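Local atomic coordinates of erythromycin dehydratase (Saccharopolyspora erythraea, PDB entry 3EL6), a protein that probably removes water from a beta-hydroxyacyl intermediate carried by an acyl carrier protein during assembly of the erythromycin polyketide. Residues A[48-52]-A[120-124]; A[82-86]-A[98-103]; A[93-99]-A[126-130]; A[158-162]-A[257-261]. All coordinates share one frame; numbering follows the deposited sequence.

Interaction 1. Residues A[48-52]-A[120-124]; sequences GHGGA and VGAPD
A52 and V120 form an antiparallel hydrogen-bonded pair, and from it the two chains run back past each other, their end-to-end directions 158° apart, as far as H49 and P123. The pair joins strand 52-58, near its start, to strand 114-123, neighbours in the antiparallel beta-sheet of the first half of the double hotdog fold. V120 N reaches A52 O at 2.8 Å, nearly straight at the hydrogen (172°). The return bond, from A52 N to V120 O, is longer at 3.2 Å and more bent. V120 O also receives a CA-H...O contact from G51 CA at 3.3 Å, so one carbonyl gathers two approaches from the 48-52 segment.

Beyond the pair, side chains take over the contact. With CG set between the backbone N and carbonyl carbon (chi1 68°), the H49 imidazole folds back over the chain at G121 and A122. The A122 amide N lies 3.8 Å from the ring plane, over its centre, and the carbonyl C of G121 sits under the rim of the same face. A122 meets the root of the side chain, its CB lying 3.6 Å from H49 CB. H49 O and G121 O both accept from NH1 of R129, on the next strand, which helps tie the loop to the sheet. P123 closes this end, its CD 3.2 Å from H49 O. A bond from within the loop helps hold the ring's rotation: G51 N donates to H49 ND1 at 2.9 Å, lying in the imidazole plane.

Interaction 2. Residues A[82-86]-A[98-103]; sequences LVDLA and LEELVL
L98 begins the contact by dividing its two methyls between neighbouring turns of the helix: L98 CD1 meets V83 CG1 at 3.7 Å, and L98 CD2 rests on A86 CB at 3.9 Å. At E99 and E100 the strand turns a corner through a classic beta bulge, both residues facing T154 of strand 148-156. The bulge carries the chain round to L101, whose side chain again heads for the helix. With CG anti to the backbone N (chi1 -170°), the L101 side chain extends to the helix, and its CD2 lies 3.8 Å from V83 CG2 and 3.9 Å from L82 O. V83 is thus gripped on two branches, CG1 by L98 and CG2 by L101. L103 ends the row with CD2 set 3.9 Å from L82 CD1 and 4.0 Å from L82 CB. No hydrogen bond crosses this buried interface, and the side chains that meet are all apolar. The short helix and strand axes approach to 9.9 Å and run at 146°, roughly antiparallel, while W254 of strand 251-259 borders V83 and L103. Helix 79-93 is the central helix of the first hotdog, the "sausage" round which the antiparallel sheet curls in this double hotdog fold.

Interaction 3. Residues A[93-99]-A[126-130]; sequences VGLPVLE and SGRRT
L95 lays its CD1 methyl over the aliphatic stem of R129, 3.4 Å from R129 CG, with the two side chains crossing nearly perpendicular. This joins the link between the central hotdog helix, 79-93, and strand 97-103 to the hairpin between strands 114-123 and 129-137. The helix ends in a Schellman motif with G94 as its C-prime residue, and L95 follows directly, turned toward the hairpin. L95 CD1 also lies 3.3 Å from G127 O, so the methyl touches both a turn carbonyl and the arginine stem. R129 runs extended from CG to NE past this methyl, which meets the guanidinium at its edge; the polar end goes on to H49 O and G121 O. V93 CG2 adds only a loose touch on R129 CD at 4.5 Å.

The polar part of the contact lies at the other end of 93-99. E99, with CG anti to the backbone N (chi1 176°), stretches across to R128, which bends back at chi3 (-60°). Their salt bridge is long and weak, and the carboxylate and guanidinium planes stand 88° apart, so the two groups do not pair side by side. Both carboxylate oxygens also lie against the arginine stem, E99 OE1 at 3.5 Å from R128 CD. The closest charged approach is E99 OE2 to R128 NH1, 3.3 Å, coming obliquely to the guanidinium.

Interaction 4. Residues A[158-162]-A[257-261]; sequences GVAAG and VTLHA
The CH-pi contact is made by A161 and H260: the A161 methyl stands over one face of the imidazole, CB 4.0 Å from the ring centroid and 27° off the ring normal. It is shifted toward the ND1 side, with A161 CB 3.7 Å from H260 ND1. A161 CA lies over the rim of the same face, so backbone and methyl both lie against that face. With CG anti to the carbonyl carbon (chi1 -52°), H260 holds its ring between the end of strand 251-259 and the passing loop.

Polar approaches come at the ring's edge. V159 O lies in the imidazole plane, 3.3 Å from H260 CE1, a contact with a ring carbon that supplements the methyl on the face. H260 NE2 turns back on T258, in the strand just before it, and gives T258 OG1 a weak hydrogen bond, 2.9 Å long but bent to 121°. That hydroxyl has a firmer partner in T293 OG1 of strand 290-299.

Apolar contact between the segments is small. V159 CG2 meets T258 CG2 at 3.8 Å, the two side chains crossing almost perpendicularly. L290, from strand 290-299, touches both A161 and H260 and extends the apolar patch.

No hydrogen bond joins the two segments, and the contact lies at the surface. Here the long connection from strand 148-156 to strand 175-176 passes over the end of strand 251-259, as it leads from one hotdog to the other in the double hotdog fold.

Overall arrangement
Interactions 1, 2 and 3 all belong to the first hotdog, while interaction 4 lies where the chain passes to the second. Along the chain, interaction 2 is nested within the loop closed by interaction 1, interaction 3 alternates with both, and interaction 4 opens after all three have closed. Interactions 1 and 3 have centres about 10 Å apart, and R129 NH1 of interaction 3 reaches H49 O and G121 O of interaction 1. Interactions 2 and 3, about 11 Å apart, overlap at L98 and E99. Strands 97-103 and 251-259 pair, L98 O accepting from V257 N, and so join the two hotdogs, with interactions 2 and 3 on the first strand and interaction 4 on the second.

Interaction 1. Residues A[48-52]-A[120-124]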
# COMPACT_ATOMS: atom_id res chain seq x y z
N GLY A 48 3.20 -8.12 4.98
CA GLY A 48 2.75 -9.49 5.04
C GLY A 48 3.05 -10.25 3.74
O GLY A 48 3.55 -11.38 3.77
N HIS A 49 2.81 -9.61 2.59
CA HIS A 49 3.01 -10.34 1.35
C HIS A 49 4.23 -9.95 0.54
O HIS A 49 4.52 -10.61 -0.45
CB HIS A 49 1.73 -10.44 0.49
CG HIS A 49 1.22 -9.14 -0.09
ND1 HIS A 49 2.03 -8.21 -0.72
CD2 HIS A 49 -0.05 -8.67 -0.22
CE1 HIS A 49 1.29 -7.22 -1.19
NE2 HIS A 49 0.02 -7.47 -0.90
N GLY A 50 4.98 -8.92 0.97
CA GLY A 50 6.23 -8.52 0.30
C GLY A 50 5.99 -7.62 -0.90
O GLY A 50 6.96 -7.22 -1.59
N GLY A 51 4.72 -7.30 -1.18
CA GLY A 51 4.42 -6.29 -2.21
C GLY A 51 4.64 -4.85 -1.74
O GLY A 51 5.28 -4.58 -0.70
N ALA A 52 4.12 -3.89 -2.52
CA ALA A 52 4.38 -2.53 -2.24
C ALA A 52 3.46 -1.64 -3.04
O ALA A 52 2.96 -2.07 -4.08
CB ALA A 52 5.84 -2.20 -2.53
N VAL A 120 2.01 -3.46 -6.36
CA VAL A 120 2.60 -4.79 -6.58
C VAL A 120 2.02 -5.75 -5.52
O VAL A 120 2.08 -5.47 -4.33
CB VAL A 120 4.10 -4.72 -6.47
CG1 VAL A 120 4.74 -6.16 -6.60
CG2 VAL A 120 4.65 -3.79 -7.61
N GLY A 121 1.46 -6.86 -5.95
CA GLY A 121 0.73 -7.72 -5.00
C GLY A 121 1.56 -8.86 -4.49
O GLY A 121 2.78 -8.86 -4.62
N ALA A 122 0.87 -9.88 -3.97
CA ALA A 122 1.50 -11.04 -3.32
C ALA A 122 2.08 -11.96 -4.38
O ALA A 122 1.60 -11.99 -5.51
CB ALA A 122 0.40 -11.81 -2.53
N PRO A 123 3.11 -12.72 -4.03
CA PRO A 123 3.72 -13.65 -4.99
C PRO A 123 2.83 -14.84 -5.28
O PRO A 123 2.09 -15.30 -4.39
CB PRO A 123 5.04 -14.03 -4.31
CG PRO A 123 4.73 -13.90 -2.82
CD PRO A 123 3.79 -12.69 -2.73
N ASP A 124 2.82 -15.31 -6.51
CA ASP A 124 2.15 -16.56 -6.81
C ASP A 124 3.13 -17.70 -6.41
O ASP A 124 4.22 -17.44 -5.86
CB ASP A 124 1.67 -16.64 -8.26
CG ASP A 124 2.82 -16.70 -9.28
OD1 ASP A 124 3.99 -16.90 -8.93
OD2 ASP A 124 2.53 -16.56 -10.50

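Interaction 2. Residues A[82-86]-A[98-103]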
# COMPACT_ATOMS: atom_id res chain seq x y z
N LEU A 82 5.39 4.05 -18.56
CA LEU A 82 4.80 3.02 -17.67
C LEU A 82 5.73 1.84 -17.61
O LEU A 82 5.82 1.19 -16.58
CB LEU A 82 3.42 2.61 -18.17
CG LEU A 82 2.43 3.79 -18.25
CD1 LEU A 82 0.95 3.28 -18.51
CD2 LEU A 82 2.54 4.75 -17.04
N VAL A 83 6.41 1.50 -18.71
CA VAL A 83 7.34 0.35 -18.69
C VAL A 83 8.52 0.66 -17.76
O VAL A 83 8.95 -0.15 -16.92
CB VAL A 83 7.84 0.01 -20.13
CG1 VAL A 83 9.05 -1.04 -20.14
CG2 VAL A 83 6.67 -0.43 -21.00
N ASP A 84 9.08 1.87 -17.87
CA ASP A 84 10.23 2.23 -17.01
C ASP A 84 9.78 2.25 -15.55
O ASP A 84 10.44 1.73 -14.67
CB ASP A 84 10.78 3.63 -17.44
CG ASP A 84 11.66 4.25 -16.35
OD1 ASP A 84 12.73 3.65 -16.00
OD2 ASP A 84 11.24 5.28 -15.77
N LEU A 85 8.58 2.78 -15.29
CA LEU A 85 8.13 2.83 -13.88
C LEU A 85 7.95 1.39 -13.35
O LEU A 85 8.27 1.12 -12.22
CB LEU A 85 6.79 3.59 -13.81
CG LEU A 85 6.98 5.13 -13.74
CD1 LEU A 85 5.62 5.72 -13.97
CD2 LEU A 85 7.56 5.60 -12.43
N ALA A 86 7.44 0.50 -14.18
CA ALA A 86 7.24 -0.90 -13.74
C ALA A 86 8.57 -1.61 -13.49
O ALA A 86 8.68 -2.39 -12.57
CB ALA A 86 6.40 -1.68 -14.81
N LEU A 98 10.28 -7.54 -16.18
CA LEU A 98 8.89 -7.29 -16.53
C LEU A 98 8.49 -8.44 -17.45
O LEU A 98 8.76 -8.42 -18.65
CB LEU A 98 8.82 -5.92 -17.19
CG LEU A 98 7.80 -4.86 -16.88
CD1 LEU A 98 7.66 -3.77 -18.00
CD2 LEU A 98 6.44 -5.28 -16.19
N GLU A 99 7.91 -9.50 -16.87
CA GLU A 99 7.52 -10.63 -17.67
C GLU A 99 6.47 -10.26 -18.70
O GLU A 99 6.52 -10.70 -19.84
CB GLU A 99 6.99 -11.75 -16.77
CG GLU A 99 6.50 -12.89 -17.59
CD GLU A 99 6.32 -14.10 -16.74
OE1 GLU A 99 7.35 -14.72 -16.39
OE2 GLU A 99 5.14 -14.42 -16.44
N GLU A 100 5.52 -9.43 -18.34
CA GLU A 100 4.63 -8.81 -19.34
C GLU A 100 4.12 -7.49 -18.81
O GLU A 100 3.98 -7.32 -17.58
CB GLU A 100 3.44 -9.76 -19.53
CG GLU A 100 2.22 -9.19 -20.22
CD GLU A 100 1.02 -10.16 -20.18
OE1 GLU A 100 0.56 -10.48 -19.06
OE2 GLU A 100 0.54 -10.58 -21.28
N LEU A 101 3.91 -6.54 -19.72
CA LEU A 101 3.11 -5.34 -19.37
C LEU A 101 2.21 -5.04 -20.53
O LEU A 101 2.68 -4.90 -21.70
CB LEU A 101 4.03 -4.15 -19.04
CG LEU A 101 3.22 -2.98 -18.44
CD1 LEU A 101 2.85 -3.30 -16.99
CD2 LEU A 101 4.06 -1.72 -18.54
N VAL A 102 0.90 -4.99 -20.25
CA VAL A 102 -0.08 -4.72 -21.28
C VAL A 102 -0.64 -3.33 -21.02
O VAL A 102 -1.10 -3.02 -19.90
CB VAL A 102 -1.20 -5.76 -21.24
CG1 VAL A 102 -2.24 -5.45 -22.31
CG2 VAL A 102 -0.60 -7.12 -21.48
N LEU A 103 -0.53 -2.48 -22.02
CA LEU A 103 -0.94 -1.12 -21.89
C LEU A 103 -2.39 -0.97 -22.33
O LEU A 103 -2.77 -1.35 -23.44
CB LEU A 103 0.01 -0.26 -22.73
CG LEU A 103 1.48 -0.42 -22.28
CD1 LEU A 103 2.47 -0.02 -23.36
CD2 LEU A 103 1.78 0.39 -21.03

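Interaction 3. Residues A[93-99]-A[126-130]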
# COMPACT_ATOMS: atom_id res chain seq x y z
N VAL A 93 11.06 -4.05 -5.42
CA VAL A 93 10.48 -5.25 -4.74
C VAL A 93 11.38 -6.50 -4.84
O VAL A 93 11.16 -7.51 -4.15
CB VAL A 93 9.02 -5.59 -5.16
CG1 VAL A 93 8.15 -4.38 -4.99
CG2 VAL A 93 8.90 -6.13 -6.63
N GLY A 94 12.38 -6.44 -5.69
CA GLY A 94 13.30 -7.59 -5.88
C GLY A 94 12.92 -8.58 -6.99
O GLY A 94 13.38 -9.73 -6.97
N LEU A 95 12.06 -8.17 -7.91
CA LEU A 95 11.68 -8.96 -9.09
C LEU A 95 11.86 -8.06 -10.32
O LEU A 95 10.94 -7.35 -10.72
CB LEU A 95 10.23 -9.43 -8.97
CG LEU A 95 9.98 -10.54 -7.93
CD1 LEU A 95 8.43 -10.74 -7.93
CD2 LEU A 95 10.68 -11.82 -8.32
N PRO A 96 13.05 -8.07 -10.91
CA PRO A 96 13.46 -6.96 -11.76
C PRO A 96 13.07 -7.11 -13.23
O PRO A 96 13.24 -6.15 -14.04
CB PRO A 96 14.98 -6.92 -11.57
CG PRO A 96 15.34 -8.38 -11.45
CD PRO A 96 14.20 -8.92 -10.53
N VAL A 97 12.49 -8.26 -13.57
CA VAL A 97 12.05 -8.53 -14.95
C VAL A 97 10.58 -8.25 -15.11
O VAL A 97 9.74 -8.67 -14.30
CB VAL A 97 12.34 -10.02 -15.37
CG1 VAL A 97 11.71 -10.36 -16.71
CG2 VAL A 97 13.88 -10.17 -15.46
N LEU A 98 10.28 -7.54 -16.18
CA LEU A 98 8.89 -7.29 -16.53
C LEU A 98 8.49 -8.44 -17.45
O LEU A 98 8.76 -8.42 -18.65
CB LEU A 98 8.82 -5.92 -17.19
CG LEU A 98 7.80 -4.86 -16.88
CD1 LEU A 98 7.66 -3.77 -18.00
CD2 LEU A 98 6.44 -5.28 -16.19
N GLU A 99 7.91 -9.50 -16.87
CA GLU A 99 7.52 -10.63 -17.67
C GLU A 99 6.47 -10.26 -18.70
O GLU A 99 6.52 -10.70 -19.84
CB GLU A 99 6.99 -11.75 -16.77
CG GLU A 99 6.50 -12.89 -17.59
CD GLU A 99 6.32 -14.10 -16.74
OE1 GLU A 99 7.35 -14.72 -16.39
OE2 GLU A 99 5.14 -14.42 -16.44
N SER A 126 5.02 -19.57 -8.07
CA SER A 126 6.28 -19.42 -8.79
C SER A 126 7.16 -18.20 -8.32
O SER A 126 8.33 -18.06 -8.76
CB SER A 126 5.99 -19.34 -10.30
OG SER A 126 5.46 -18.04 -10.57
N GLY A 127 6.63 -17.36 -7.43
CA GLY A 127 7.36 -16.24 -6.91
C GLY A 127 7.15 -14.95 -7.74
O GLY A 127 7.68 -13.93 -7.37
N ARG A 128 6.34 -15.02 -8.81
CA ARG A 128 6.01 -13.84 -9.64
C ARG A 128 4.96 -12.99 -8.94
O ARG A 128 4.20 -13.49 -8.07
CB ARG A 128 5.50 -14.28 -11.02
CG ARG A 128 6.65 -14.98 -11.81
CD ARG A 128 6.15 -15.43 -13.13
NE ARG A 128 5.07 -16.35 -12.88
CZ ARG A 128 4.65 -17.25 -13.74
NH1 ARG A 128 5.25 -17.34 -14.94
NH2 ARG A 128 3.64 -18.07 -13.40
N ARG A 129 4.91 -11.69 -9.29
CA ARG A 129 3.89 -10.84 -8.73
C ARG A 129 3.17 -10.04 -9.82
O ARG A 129 3.77 -9.70 -10.85
CB ARG A 129 4.49 -9.83 -7.74
CG ARG A 129 5.30 -10.42 -6.60
CD ARG A 129 5.91 -9.32 -5.70
NE ARG A 129 6.75 -9.88 -4.67
CZ ARG A 129 6.32 -10.16 -3.44
NH1 ARG A 129 5.05 -9.90 -3.06
NH2 ARG A 129 7.14 -10.70 -2.56
N THR A 130 1.89 -9.72 -9.58
CA THR A 130 1.16 -8.82 -10.45
C THR A 130 1.50 -7.38 -10.15
O THR A 130 1.63 -6.97 -8.98
CB THR A 130 -0.37 -9.08 -10.35
OG1 THR A 130 -0.64 -10.41 -10.81
CG2 THR A 130 -1.12 -8.05 -11.20

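Interaction 4. Residues A[158-162]-A[257-261]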
# COMPACT_ATOMS: atom_id res chain seq x y z
N GLY A 158 15.20 -12.11 -12.14
CA GLY A 158 16.28 -11.64 -13.00
C GLY A 158 16.91 -12.82 -13.73
O GLY A 158 16.89 -14.00 -13.24
N VAL A 159 17.40 -12.52 -14.93
CA VAL A 159 18.08 -13.53 -15.73
C VAL A 159 19.44 -13.01 -16.15
O VAL A 159 19.68 -11.79 -16.16
CB VAL A 159 17.28 -13.95 -16.96
CG1 VAL A 159 15.91 -14.55 -16.58
CG2 VAL A 159 17.08 -12.77 -17.89
N ALA A 160 20.36 -13.92 -16.48
CA ALA A 160 21.73 -13.51 -16.75
C ALA A 160 21.84 -12.76 -18.10
O ALA A 160 21.11 -13.04 -19.02
CB ALA A 160 22.64 -14.75 -16.80
N ALA A 161 22.84 -11.90 -18.19
CA ALA A 161 23.16 -11.17 -19.41
C ALA A 161 24.01 -12.04 -20.32
O ALA A 161 24.97 -12.63 -19.87
CB ALA A 161 23.99 -9.97 -19.04
N GLY A 162 23.68 -12.09 -21.60
CA GLY A 162 24.68 -12.58 -22.59
C GLY A 162 26.05 -11.86 -22.54
O GLY A 162 26.29 -10.91 -21.78
N VAL A 257 10.79 -8.04 -20.51
CA VAL A 257 11.72 -6.93 -20.59
C VAL A 257 12.73 -7.14 -19.53
O VAL A 257 12.39 -7.20 -18.32
CB VAL A 257 10.99 -5.54 -20.34
CG1 VAL A 257 12.03 -4.44 -20.55
CG2 VAL A 257 9.81 -5.46 -21.30
N THR A 258 13.99 -7.31 -19.92
CA THR A 258 15.05 -7.50 -18.93
C THR A 258 16.05 -6.34 -18.98
O THR A 258 16.39 -5.85 -20.07
CB THR A 258 15.85 -8.84 -19.16
OG1 THR A 258 16.69 -8.67 -20.33
CG2 THR A 258 14.87 -10.03 -19.38
N LEU A 259 16.57 -5.94 -17.82
CA LEU A 259 17.44 -4.82 -17.70
C LEU A 259 18.73 -5.30 -17.09
O LEU A 259 18.73 -5.96 -16.05
CB LEU A 259 16.71 -3.70 -16.88
CG LEU A 259 17.14 -2.25 -16.72
CD1 LEU A 259 17.24 -1.58 -18.11
CD2 LEU A 259 16.02 -1.61 -15.89
N HIS A 260 19.84 -5.01 -17.75
CA HIS A 260 21.12 -5.39 -17.23
C HIS A 260 22.01 -4.22 -16.81
O HIS A 260 23.00 -4.40 -16.19
CB HIS A 260 21.82 -6.31 -18.23
CG HIS A 260 20.95 -7.45 -18.65
ND1 HIS A 260 20.77 -8.57 -17.87
CD2 HIS A 260 20.14 -7.62 -19.72
CE1 HIS A 260 19.92 -9.39 -18.46
NE2 HIS A 260 19.54 -8.85 -19.60
N ALA A 261 21.63 -2.99 -17.21
CA ALA A 261 22.39 -1.84 -16.86
C ALA A 261 21.37 -0.71 -16.66
O ALA A 261 20.42 -0.61 -17.44
CB ALA A 261 23.33 -1.48 -18.02